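Local structure of 3-oxoadipate enol-lactonase (Burkholderia xenovorans, 2XUA) at residues A108-H113 against I205-L210; K141-G146 against Y186-E191; A149-V154 against V177-D182; E201-K206 against A229-G234. The protein probably hydrolyses 3-oxoadipate enol-lactone, a step in the bacterial breakdown of catechol-derived aromatic compounds. All blocks are in the same frame, centred on the assembly; numbering follows the deposited sequence.

Interaction 1: A108-H113 against I205-L210; sequences ALAARH and IKVPAL
A110 and A111, in the last turn of helix 101-112, pack against I205 and V207, which lead into strand 209-214 of the central sheet. In this alpha/beta hydrolase fold the helix follows a strand, 94-99, whose end carries a sequence consistent with a nucleophile elbow, so the contact lies at the far end of helix 101-112. It is a worked example of how small residues let a helix lie close to an incoming loop.

I205 can be followed outward from CB. I205 CG1 is anti to the carbonyl carbon (chi1 -68°), leaving I205 CG2 anti to the backbone N, 4.1 Å from A110 CB. The other branch turns over the A111 backbone, with I205 CG1 4.0 Å from A111 N and 4.1 Å from A111 CB. I205 CD1 continues past the helix, still 4.3 Å from A110 CB, so the forked side chain spans both alanines. V207 completes the apolar patch, its CG2 standing 4.3 Å from A110 CB; the same valine also touches I117 of strand 117-123, and the loop thereby bridges helix and sheet.

Beside this patch, R112 turns away to form salt bridges with E201 and E76, tying the helix end to the chain just ahead of the 205-210 segment. The backbones themselves are joined through solvent. A110 O lies too far from K206 N for a direct bond, and a water fills the gap, lying 2.8 Å from A110 O and accepting from K206 N at 3.0 Å.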
loop_
_atom_site.group_PDB
_atom_site.type_symbol
_atom_site.label_atom_id
_atom_site.label_comp_id
_atom_site.label_asym_id
_atom_site.label_seq_id
_atom_site.Cartn_x
_atom_site.Cartn_y
_atom_site.Cartn_z
ATOM N N ALA B 108 2.915 17.969 -19.830
ATOM C CA ALA B 108 3.883 17.600 -20.875
ATOM C C ALA B 108 3.290 16.644 -21.929
ATOM O O ALA B 108 3.543 16.782 -23.162
ATOM C CB ALA B 108 5.091 17.005 -20.306
ATOM N N LEU B 109 2.541 15.656 -21.446
ATOM C CA LEU B 109 1.976 14.635 -22.295
ATOM C C LEU B 109 0.940 15.277 -23.189
ATOM O O LEU B 109 0.999 15.084 -24.410
ATOM C CB LEU B 109 1.348 13.549 -21.428
ATOM C CG LEU B 109 1.853 12.128 -21.269
ATOM C CD1 LEU B 109 3.068 11.636 -22.036
ATOM C CD2 LEU B 109 1.833 11.674 -19.781
ATOM N N ALA B 110 0.021 16.065 -22.627
ATOM C CA ALA B 110 -0.999 16.698 -23.435
ATOM C C ALA B 110 -0.461 17.718 -24.456
ATOM O O ALA B 110 -1.118 17.920 -25.469
ATOM C CB ALA B 110 -2.091 17.349 -22.588
ATOM N N ALA B 111 0.667 18.372 -24.133
ATOM C CA ALA B 111 1.286 19.392 -24.981
ATOM C C ALA B 111 2.117 18.788 -26.109
ATOM O O ALA B 111 2.067 19.241 -27.253
ATOM C CB ALA B 111 2.193 20.314 -24.099
ATOM N N ARG B 112 2.921 17.797 -25.753
ATOM C CA ARG B 112 3.892 17.241 -26.648
ATOM C C ARG B 112 3.362 15.911 -27.236
ATOM O O ARG B 112 3.974 15.396 -28.144
ATOM C CB ARG B 112 5.220 16.990 -25.923
ATOM C CG ARG B 112 5.808 18.205 -25.147
ATOM C CD ARG B 112 6.906 17.754 -24.238
ATOM N NE ARG B 112 7.470 18.883 -23.512
ATOM C CZ ARG B 112 8.564 18.870 -22.761
ATOM N NH1 ARG B 112 9.298 17.778 -22.595
ATOM N NH2 ARG B 112 8.944 19.994 -22.176
ATOM N N HIS B 113 2.248 15.368 -26.711
ATOM C CA HIS B 113 1.673 14.094 -27.263
ATOM C C HIS B 113 0.157 14.061 -27.333
ATOM O O HIS B 113 -0.485 13.073 -26.912
ATOM C CB HIS B 113 2.227 12.870 -26.520
ATOM C CG HIS B 113 3.727 12.810 -26.450
ATOM N ND1 HIS B 113 4.461 13.431 -25.454
ATOM C CD2 HIS B 113 4.634 12.186 -27.244
ATOM C CE1 HIS B 113 5.749 13.197 -25.646
ATOM N NE2 HIS B 113 5.879 12.424 -26.711
ATOM N N ILE B 205 -1.865 23.247 -25.608
ATOM C CA ILE B 205 -2.624 22.013 -25.393
ATOM C C ILE B 205 -3.946 21.966 -26.147
ATOM O O ILE B 205 -4.791 22.839 -25.997
ATOM C CB ILE B 205 -2.904 21.808 -23.871
ATOM C CG1 ILE B 205 -1.581 21.508 -23.140
ATOM C CG2 ILE B 205 -4.023 20.759 -23.669
ATOM C CD1 ILE B 205 -1.629 21.471 -21.645
ATOM N N LYS B 206 -4.143 20.895 -26.911
ATOM C CA LYS B 206 -5.299 20.800 -27.805
ATOM C C LYS B 206 -6.438 19.900 -27.367
ATOM O O LYS B 206 -7.371 19.741 -28.133
ATOM C CB LYS B 206 -4.825 20.382 -29.205
ATOM C CG LYS B 206 -3.752 21.286 -29.754
ATOM C CD LYS B 206 -4.286 22.210 -30.879
ATOM C CE LYS B 206 -3.171 23.127 -31.501
ATOM N NZ LYS B 206 -2.647 24.223 -30.582
ATOM N N VAL B 207 -6.402 19.331 -26.150
ATOM C CA VAL B 207 -7.422 18.314 -25.723
ATOM C C VAL B 207 -8.258 18.844 -24.564
ATOM O O VAL B 207 -7.818 19.803 -23.882
ATOM C CB VAL B 207 -6.745 16.942 -25.382
ATOM C CG1 VAL B 207 -5.672 16.626 -26.402
ATOM C CG2 VAL B 207 -6.085 17.021 -24.089
ATOM N N PRO B 208 -9.486 18.329 -24.368
ATOM C CA PRO B 208 -10.256 18.799 -23.253
ATOM C C PRO B 208 -9.500 18.599 -21.920
ATOM O O PRO B 208 -8.949 17.521 -21.678
ATOM C CB PRO B 208 -11.492 17.907 -23.311
ATOM C CG PRO B 208 -11.540 17.440 -24.700
ATOM C CD PRO B 208 -10.189 17.217 -25.050
ATOM N N ALA B 209 -9.445 19.639 -21.091
ATOM C CA ALA B 209 -8.735 19.563 -19.821
ATOM C C ALA B 209 -9.643 19.935 -18.656
ATOM O O ALA B 209 -10.615 20.713 -18.795
ATOM C CB ALA B 209 -7.426 20.384 -19.824
ATOM N N LEU B 210 -9.392 19.269 -17.524
ATOM C CA LEU B 210 -9.999 19.616 -16.241
ATOM C C LEU B 210 -8.847 19.968 -15.287
ATOM O O LEU B 210 -7.848 19.254 -15.198
ATOM C CB LEU B 210 -10.788 18.425 -15.676
ATOM C CG LEU B 210 -11.099 18.441 -14.182
ATOM C CD1 LEU B 210 -12.164 19.571 -13.895
ATOM C CD2 LEU B 210 -11.625 17.082 -13.681
HETATM O O HOH W 1 -1.538 19.688 -27.619
#

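Interaction 2: K141-G146 against Y186-E191; sequences KARTEG and YASNCE. With SHF (laevulinic acid), chain C.
The helical cap of this alpha/beta hydrolase, inserted between strands 117-123 and 209-214, contains an almost antiparallel helix pair in which A142 and R143 meet Y186, A187 and E191. The local axes of 141-145 and 186-191 approach to 9.5 Å, with their directions 158° apart. Alanines at the interface permit that spacing: A142 CB is 4.4 Å from A187 CB and 3.8 Å from Y186 CD2, where it approaches the phenol ring obliquely.

Toward the outer side, R143 reaches across to the neighbouring helix. Its aliphatic portion passes over A187, and a bend at chi3 (-102°) lays the guanidinium above the same methyl, so that A187 CB sits under one face, offset toward the rim. The group meets E191 at its edge. R143 NH1 donates to E191 OE1 at 3.2 Å with an N-H...O angle of 154°; the acceptor is nearly in the guanidinium plane, whereas the donor comes from above the carboxylate plane. The two side chains cross at about a right angle and their flat ends are twisted by slightly more than half of one. The other half of the pair is modelled too tightly for its detail to be trusted. NH1 has a second carboxylate partner in E184, which probably helps fix the arginine's orientation.

On the inner side, Y186 points its phenol into the ligand pocket, and its OH donates to the keto oxygen O4 of laevulinic acid at 2.7 Å. Such a bond would be expected to polarise the ketone and to orient this end of the bound product analogue, while the outer salt bridge probably adds an electrostatic tie between the helices.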
loop_
_atom_site.group_PDB
_atom_site.type_symbol
_atom_site.label_atom_id
_atom_site.label_comp_id
_atom_site.label_asym_id
_atom_site.label_seq_id
_atom_site.Cartn_x
_atom_site.Cartn_y
_atom_site.Cartn_z
ATOM N N LYS B 141 18.267 17.439 1.749
ATOM C CA LYS B 141 17.774 16.805 2.948
ATOM C C LYS B 141 17.487 15.319 2.688
ATOM O O LYS B 141 17.857 14.465 3.494
ATOM C CB LYS B 141 16.538 17.519 3.465
ATOM C CG LYS B 141 16.221 17.177 4.923
ATOM C CD LYS B 141 14.958 17.870 5.447
ATOM C CE LYS B 141 14.987 17.880 6.997
ATOM N NZ LYS B 141 15.505 19.190 7.524
ATOM N N ALA B 142 16.861 15.014 1.555
ATOM C CA ALA B 142 16.470 13.639 1.318
ATOM C C ALA B 142 17.738 12.813 1.226
ATOM O O ALA B 142 17.835 11.753 1.869
ATOM C CB ALA B 142 15.655 13.539 0.066
ATOM N N ARG B 143 18.701 13.320 0.411
ATOM C CA ARG B 143 19.958 12.601 0.110
ATOM C C ARG B 143 20.890 12.413 1.293
ATOM O O ARG B 143 21.561 11.384 1.390
ATOM C CB ARG B 143 20.734 13.247 -1.083
ATOM C CG ARG B 143 20.010 13.046 -2.389
ATOM C CD ARG B 143 20.876 13.090 -3.672
ATOM N NE ARG B 143 20.672 14.368 -4.282
ATOM C CZ ARG B 143 20.206 14.600 -5.495
ATOM N NH1 ARG B 143 19.886 13.647 -6.372
ATOM N NH2 ARG B 143 20.105 15.847 -5.824
ATOM N N THR B 144 20.882 13.357 2.241
ATOM C CA THR B 144 21.895 13.376 3.316
ATOM C C THR B 144 21.349 13.061 4.665
ATOM O O THR B 144 22.115 12.827 5.615
ATOM C CB THR B 144 22.639 14.737 3.398
ATOM O OG1 THR B 144 21.746 15.771 3.807
ATOM C CG2 THR B 144 23.194 15.099 2.021
ATOM N N GLU B 145 20.026 13.026 4.770
ATOM C CA GLU B 145 19.369 12.805 6.072
ATOM C C GLU B 145 18.278 11.714 5.997
ATOM O O GLU B 145 17.871 11.166 7.028
ATOM C CB GLU B 145 18.756 14.106 6.613
ATOM C CG GLU B 145 19.732 15.127 7.088
ATOM C CD GLU B 145 19.036 16.324 7.700
ATOM O OE1 GLU B 145 19.472 17.454 7.446
ATOM O OE2 GLU B 145 18.021 16.140 8.399
ATOM N N GLY B 146 17.839 11.375 4.785
ATOM C CA GLY B 146 16.876 10.289 4.609
ATOM C C GLY B 146 15.441 10.783 4.789
ATOM O O GLY B 146 15.200 11.953 5.034
ATOM N N TYR B 186 13.768 9.863 -4.898
ATOM C CA TYR B 186 12.955 11.029 -4.506
ATOM C C TYR B 186 13.690 12.344 -4.848
ATOM O O TYR B 186 13.154 13.216 -5.512
ATOM C CB TYR B 186 12.729 10.962 -3.005
ATOM C CG TYR B 186 11.907 12.097 -2.461
ATOM C CD1 TYR B 186 10.501 12.009 -2.396
ATOM C CD2 TYR B 186 12.522 13.289 -2.031
ATOM C CE1 TYR B 186 9.727 13.048 -1.850
ATOM C CE2 TYR B 186 11.749 14.367 -1.529
ATOM C CZ TYR B 186 10.361 14.235 -1.426
ATOM O OH TYR B 186 9.584 15.281 -0.939
ATOM N N ALA B 187 14.920 12.493 -4.371
ATOM C CA ALA B 187 15.715 13.673 -4.750
ATOM C C ALA B 187 15.819 13.854 -6.296
ATOM O O ALA B 187 15.718 14.972 -6.809
ATOM C CB ALA B 187 17.104 13.561 -4.120
ATOM N N SER B 188 15.998 12.784 -7.060
ATOM C CA SER B 188 16.117 12.995 -8.510
ATOM C C SER B 188 14.846 13.546 -9.134
ATOM O O SER B 188 14.897 14.241 -10.138
ATOM C CB SER B 188 16.542 11.726 -9.242
ATOM O OG SER B 188 17.809 11.324 -8.769
ATOM N N ASN B 189 13.701 13.186 -8.549
ATOM C CA ASN B 189 12.398 13.700 -8.991
ATOM C C ASN B 189 12.258 15.129 -8.531
ATOM O O ASN B 189 11.712 15.971 -9.259
ATOM C CB ASN B 189 11.264 12.797 -8.468
ATOM C CG ASN B 189 11.103 11.538 -9.328
ATOM O OD1 ASN B 189 10.740 11.650 -10.473
ATOM N ND2 ASN B 189 11.424 10.376 -8.804
ATOM N N CYS B 190 12.790 15.456 -7.360
ATOM C CA CYS B 190 12.820 16.874 -6.982
ATOM C C CYS B 190 13.462 17.720 -8.075
ATOM O O CYS B 190 12.921 18.748 -8.485
ATOM C CB CYS B 190 13.614 17.058 -5.688
ATOM S SG CYS B 190 12.797 16.403 -4.208
ATOM N N GLU B 191 14.615 17.232 -8.540
ATOM C CA GLU B 191 15.368 17.858 -9.616
ATOM C C GLU B 191 14.541 17.964 -10.883
ATOM O O GLU B 191 14.393 19.070 -11.450
ATOM C CB GLU B 191 16.705 17.124 -9.808
ATOM C CG GLU B 191 17.639 17.466 -8.658
ATOM C CD GLU B 191 18.841 16.508 -8.449
ATOM O OE1 GLU B 191 18.803 15.314 -8.819
ATOM O OE2 GLU B 191 19.805 16.962 -7.801
HETATM C C4 SHF C . 6.216 15.796 -2.155
HETATM C C5 SHF C . 4.999 15.223 -2.894
HETATM C C3 SHF C . 6.448 17.315 -2.120
HETATM C C2 SHF C . 5.239 18.263 -2.326
HETATM C C1 SHF C . 5.481 19.692 -1.680
HETATM O O4 SHF C . 6.988 15.030 -1.548
HETATM O O1 SHF C . 4.977 19.826 -0.550
HETATM O OH1 SHF C . 6.055 20.640 -2.317
#

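Interaction 3: A149-V154 against V177-D182; sequences ALADAV and VFVHTD. With SHF (laevulinic acid), chain C.
F178 is wedged between L150, A151 and V154, joining the end of helix 168-179 to helix 147-154 in the cap of the alpha/beta hydrolase. With CG anti to its backbone N (chi1 -177°), the phenylalanine is thrown outward toward the other helix. L150 CB lies at the ring edge, 3.9 Å from F178 CE2, and the leucine crosses the phenylalanine at about a right angle. A151 presents backbone as well as methyl: its N is 3.5 Å from F178 CE2, in an oblique approach, and its CB lies 3.8 Å from F178 CD2. A151 CB also meets V179 CG1 at 3.6 Å.

V154 completes the set. V154 CG1 lies anti to the backbone N (chi1 173°), which carries it 3.8 Å from F178 CE1 and at the same time 3.5 Å from O4 of laevulinic acid. That same O4 lies at the F178 ring edge, near its plane, 3.6 Å from F178 CE1. Just beyond the helix end, T181 OG1 turns back to donate to V177 O, and H180 bonds D19 of the second subunit.

One aliphatic and one aromatic carbon thus border the keto oxygen. V154 and F178 bring only carbon to O4, so they probably contribute shape and desolvation, leaving polar recognition to other pocket residues.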
loop_
_atom_site.group_PDB
_atom_site.type_symbol
_atom_site.label_atom_id
_atom_site.label_comp_id
_atom_site.label_asym_id
_atom_site.label_seq_id
_atom_site.Cartn_x
_atom_site.Cartn_y
_atom_site.Cartn_z
ATOM N N ALA B 149 13.095 12.246 8.221
ATOM C CA ALA B 149 13.233 13.693 8.441
ATOM C C ALA B 149 12.288 14.558 7.577
ATOM O O ALA B 149 11.617 15.529 8.055
ATOM C CB ALA B 149 14.745 14.094 8.220
ATOM N N LEU B 150 12.202 14.176 6.307
ATOM C CA LEU B 150 11.391 14.878 5.334
ATOM C C LEU B 150 9.909 14.692 5.585
ATOM O O LEU B 150 9.128 15.621 5.392
ATOM C CB LEU B 150 11.678 14.340 3.964
ATOM C CG LEU B 150 12.475 15.210 3.042
ATOM C CD1 LEU B 150 13.897 14.814 3.253
ATOM C CD2 LEU B 150 12.059 14.755 1.719
ATOM N N ALA B 151 9.539 13.486 6.026
ATOM C CA ALA B 151 8.151 13.124 6.248
ATOM C C ALA B 151 7.498 14.114 7.195
ATOM O O ALA B 151 6.343 14.474 6.985
ATOM C CB ALA B 151 8.047 11.679 6.821
ATOM N N ASP B 152 8.217 14.577 8.220
ATOM C CA ASP B 152 7.563 15.436 9.239
ATOM C C ASP B 152 7.282 16.824 8.662
ATOM O O ASP B 152 6.340 17.507 9.080
ATOM C CB ASP B 152 8.375 15.585 10.529
ATOM C CG ASP B 152 8.582 14.256 11.274
ATOM O OD1 ASP B 152 7.607 13.453 11.475
ATOM O OD2 ASP B 152 9.762 14.044 11.679
ATOM N N ALA B 153 8.090 17.235 7.695
ATOM C CA ALA B 153 7.917 18.518 7.051
ATOM C C ALA B 153 6.927 18.427 5.916
ATOM O O ALA B 153 6.149 19.349 5.706
ATOM C CB ALA B 153 9.252 19.042 6.515
ATOM N N VAL B 154 6.969 17.321 5.172
ATOM C CA VAL B 154 6.172 17.205 3.921
ATOM C C VAL B 154 4.731 16.820 4.145
ATOM O O VAL B 154 3.830 17.442 3.577
ATOM C CB VAL B 154 6.835 16.284 2.848
ATOM C CG1 VAL B 154 5.879 16.050 1.646
ATOM C CG2 VAL B 154 8.152 16.894 2.424
ATOM N N VAL B 177 4.572 4.644 2.905
ATOM C CA VAL B 177 5.056 4.644 1.507
ATOM C C VAL B 177 6.078 5.768 1.323
ATOM O O VAL B 177 7.168 5.579 0.719
ATOM C CB VAL B 177 3.870 4.875 0.549
ATOM C CG1 VAL B 177 4.363 5.154 -0.889
ATOM C CG2 VAL B 177 2.925 3.620 0.618
ATOM N N PHE B 178 5.746 6.928 1.881
ATOM C CA PHE B 178 6.667 8.085 1.753
ATOM C C PHE B 178 8.044 7.726 2.358
ATOM O O PHE B 178 9.059 7.795 1.678
ATOM C CB PHE B 178 6.036 9.294 2.436
ATOM C CG PHE B 178 6.851 10.532 2.292
ATOM C CD1 PHE B 178 6.600 11.405 1.256
ATOM C CD2 PHE B 178 7.922 10.783 3.155
ATOM C CE1 PHE B 178 7.364 12.591 1.125
ATOM C CE2 PHE B 178 8.727 11.949 2.996
ATOM C CZ PHE B 178 8.440 12.823 1.980
ATOM N N VAL B 179 8.073 7.225 3.594
ATOM C CA VAL B 179 9.350 7.037 4.259
ATOM C C VAL B 179 10.172 5.901 3.691
ATOM O O VAL B 179 11.352 5.855 3.974
ATOM C CB VAL B 179 9.291 6.985 5.828
ATOM C CG1 VAL B 179 8.591 8.194 6.350
ATOM C CG2 VAL B 179 8.601 5.695 6.320
ATOM N N HIS B 180 9.558 5.003 2.905
ATOM C CA HIS B 180 10.294 3.931 2.289
ATOM C C HIS B 180 10.602 4.202 0.831
ATOM O O HIS B 180 11.167 3.342 0.145
ATOM C CB HIS B 180 9.569 2.604 2.514
ATOM C CG HIS B 180 9.763 2.126 3.920
ATOM N ND1 HIS B 180 10.872 1.401 4.293
ATOM C CD2 HIS B 180 9.080 2.394 5.058
ATOM C CE1 HIS B 180 10.836 1.208 5.602
ATOM N NE2 HIS B 180 9.764 1.808 6.088
ATOM N N THR B 181 10.310 5.428 0.383
ATOM C CA THR B 181 10.706 5.837 -0.989
ATOM C C THR B 181 12.223 5.911 -1.060
ATOM O O THR B 181 12.857 6.467 -0.151
ATOM C CB THR B 181 10.068 7.181 -1.360
ATOM O OG1 THR B 181 8.640 6.983 -1.345
ATOM C CG2 THR B 181 10.402 7.614 -2.808
ATOM N N ASP B 182 12.815 5.381 -2.142
ATOM C CA ASP B 182 14.253 5.474 -2.292
ATOM C C ASP B 182 14.677 6.984 -2.213
ATOM O O ASP B 182 14.140 7.820 -2.941
ATOM C CB ASP B 182 14.639 4.914 -3.640
ATOM C CG ASP B 182 16.154 4.872 -3.837
ATOM O OD1 ASP B 182 16.710 3.804 -3.640
ATOM O OD2 ASP B 182 16.768 5.874 -4.215
HETATM C C4 SHF C . 6.216 15.796 -2.155
HETATM C C5 SHF C . 4.999 15.223 -2.894
HETATM C C3 SHF C . 6.448 17.315 -2.120
HETATM C C2 SHF C . 5.239 18.263 -2.326
HETATM C C1 SHF C . 5.481 19.692 -1.680
HETATM O O4 SHF C . 6.988 15.030 -1.548
HETATM O O1 SHF C . 4.977 19.826 -0.550
HETATM O OH1 SHF C . 6.055 20.640 -2.317
#

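Interaction 4: E201-K206 against A229-G234; sequences EAPGIK and AQAIAG
I232, just past helix 222-231, crosses I205 at a slant, with I232 CD1 3.6 Å from I205 CD1 and I232 CG2 3.8 Å from I205 CG2. With I232 CG1 anti to the carbonyl carbon (chi1 -64°), its CG2 is left to face I205 CG2. I232 CG1 also comes under A202 O. At the neighbouring turn, A231 CB rests beneath the P203 ring, 3.8 Å from P203 CG, and A202 CB, from the same 3-10 turn as the proline, lies 4.0 Å from A231 CB.

P203 has no N-H to offer, yet its backbone still engages polar atoms: P203 CA points its hydrogen at A231 O, a CA-H...O contact of 3.1 Å with 159° at the hydrogen. Beside the apolar contact, one water donates to P203 O at 2.6 Å and to I205 O at 2.7 Å while accepting from A233 N. A second water lies between I205 O and A233 O.

The contact joins the loop before strand 209-214 to the turn before edge strand 236-240 of the alpha/beta hydrolase sheet. Its cohesion is therefore divided: methyl packing accounts for the apolar part, while water bridges backbone atoms that make no direct hydrogen bond across the two segments.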
loop_
_atom_site.group_PDB
_atom_site.type_symbol
_atom_site.label_atom_id
_atom_site.label_comp_id
_atom_site.label_asym_id
_atom_site.label_seq_id
_atom_site.Cartn_x
_atom_site.Cartn_y
_atom_site.Cartn_z
ATOM N N GLU B 201 4.497 26.061 -22.712
ATOM C CA GLU B 201 3.859 24.981 -23.476
ATOM C C GLU B 201 2.356 24.779 -23.228
ATOM O O GLU B 201 1.674 24.115 -24.018
ATOM C CB GLU B 201 4.571 23.643 -23.183
ATOM C CG GLU B 201 5.950 23.500 -23.804
ATOM C CD GLU B 201 6.573 22.137 -23.567
ATOM O OE1 GLU B 201 5.994 21.115 -24.041
ATOM O OE2 GLU B 201 7.660 22.095 -22.914
ATOM N N ALA B 202 1.837 25.274 -22.109
ATOM C CA ALA B 202 0.454 24.960 -21.736
ATOM C C ALA B 202 -0.524 25.576 -22.705
ATOM O O ALA B 202 -1.478 24.917 -23.103
ATOM C CB ALA B 202 0.148 25.388 -20.325
ATOM N N PRO B 203 -0.316 26.864 -23.081
ATOM C CA PRO B 203 -1.273 27.399 -24.038
ATOM C C PRO B 203 -1.407 26.605 -25.318
ATOM O O PRO B 203 -2.385 26.777 -25.999
ATOM C CB PRO B 203 -0.717 28.796 -24.324
ATOM C CG PRO B 203 -0.241 29.205 -23.033
ATOM C CD PRO B 203 0.474 27.967 -22.492
ATOM N N GLY B 204 -0.449 25.719 -25.595
ATOM C CA GLY B 204 -0.435 24.855 -26.792
ATOM C C GLY B 204 -1.249 23.559 -26.768
ATOM O O GLY B 204 -1.311 22.850 -27.791
ATOM N N ILE B 205 -1.865 23.247 -25.608
ATOM C CA ILE B 205 -2.624 22.013 -25.393
ATOM C C ILE B 205 -3.946 21.966 -26.147
ATOM O O ILE B 205 -4.791 22.839 -25.997
ATOM C CB ILE B 205 -2.904 21.808 -23.871
ATOM C CG1 ILE B 205 -1.581 21.508 -23.140
ATOM C CG2 ILE B 205 -4.023 20.759 -23.669
ATOM C CD1 ILE B 205 -1.629 21.471 -21.645
ATOM N N LYS B 206 -4.143 20.895 -26.911
ATOM C CA LYS B 206 -5.299 20.800 -27.805
ATOM C C LYS B 206 -6.438 19.900 -27.367
ATOM O O LYS B 206 -7.371 19.741 -28.133
ATOM C CB LYS B 206 -4.825 20.382 -29.205
ATOM C CG LYS B 206 -3.752 21.286 -29.754
ATOM C CD LYS B 206 -4.286 22.210 -30.879
ATOM C CE LYS B 206 -3.171 23.127 -31.501
ATOM N NZ LYS B 206 -2.647 24.223 -30.582
ATOM N N ALA B 229 -5.659 26.566 -15.992
ATOM C CA ALA B 229 -6.917 26.343 -16.654
ATOM C C ALA B 229 -7.090 27.460 -17.698
ATOM O O ALA B 229 -7.739 27.258 -18.738
ATOM C CB ALA B 229 -8.082 26.390 -15.654
ATOM N N GLN B 230 -6.529 28.635 -17.425
ATOM C CA GLN B 230 -6.792 29.761 -18.318
ATOM C C GLN B 230 -5.848 29.711 -19.510
ATOM O O GLN B 230 -6.196 30.191 -20.597
ATOM C CB GLN B 230 -6.867 31.105 -17.543
ATOM C CG GLN B 230 -8.228 31.244 -16.710
ATOM C CD GLN B 230 -8.228 32.249 -15.445
ATOM O OE1 GLN B 230 -7.311 33.027 -15.218
ATOM N NE2 GLN B 230 -9.286 32.155 -14.617
ATOM N N ALA B 231 -4.678 29.102 -19.339
ATOM C CA ALA B 231 -3.786 28.892 -20.494
ATOM C C ALA B 231 -4.383 27.923 -21.519
ATOM O O ALA B 231 -4.029 27.967 -22.711
ATOM C CB ALA B 231 -2.472 28.383 -20.061
ATOM N N ILE B 232 -5.254 27.031 -21.059
ATOM C CA ILE B 232 -5.658 25.886 -21.908
ATOM C C ILE B 232 -7.022 26.142 -22.536
ATOM O O ILE B 232 -7.999 26.326 -21.795
ATOM C CB ILE B 232 -5.657 24.546 -21.138
ATOM C CG1 ILE B 232 -4.235 24.178 -20.682
ATOM C CG2 ILE B 232 -6.263 23.413 -22.012
ATOM C CD1 ILE B 232 -4.227 22.953 -19.612
ATOM N N ALA B 233 -7.077 26.156 -23.894
ATOM C CA ALA B 233 -8.368 26.455 -24.568
ATOM C C ALA B 233 -9.458 25.501 -24.079
ATOM O O ALA B 233 -9.278 24.280 -24.114
ATOM C CB ALA B 233 -8.251 26.360 -26.069
ATOM N N GLY B 234 -10.576 26.054 -23.616
ATOM C CA GLY B 234 -11.687 25.213 -23.172
ATOM C C GLY B 234 -11.491 24.402 -21.874
ATOM O O GLY B 234 -12.397 23.659 -21.486
HETATM O O HOH W 2 -4.650 25.536 -25.749
HETATM O O HOH W 3 -7.885 22.605 -25.555
#

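How the interactions relate
The four contacts fall into two groups about 30 Å apart between centres. Interactions 1 and 4, with centres 8 Å apart, share I205, which meets helix 101-112 in one and I232 in the other; the R112-E201 salt bridge and A209 packing on I232 join them further. Interactions 2 and 3, centres 10 Å apart, belong to the cap: L150 packs on both A142 and Y186, Y186 touches F178, and both contacts reach the keto oxygen of laevulinic acid, whose pocket also includes R157. No atom of interaction 4 comes within about 14 Å of interaction 2. One pair thus shapes the ligand site; the other joins helices to the chain leading into strand 209-214.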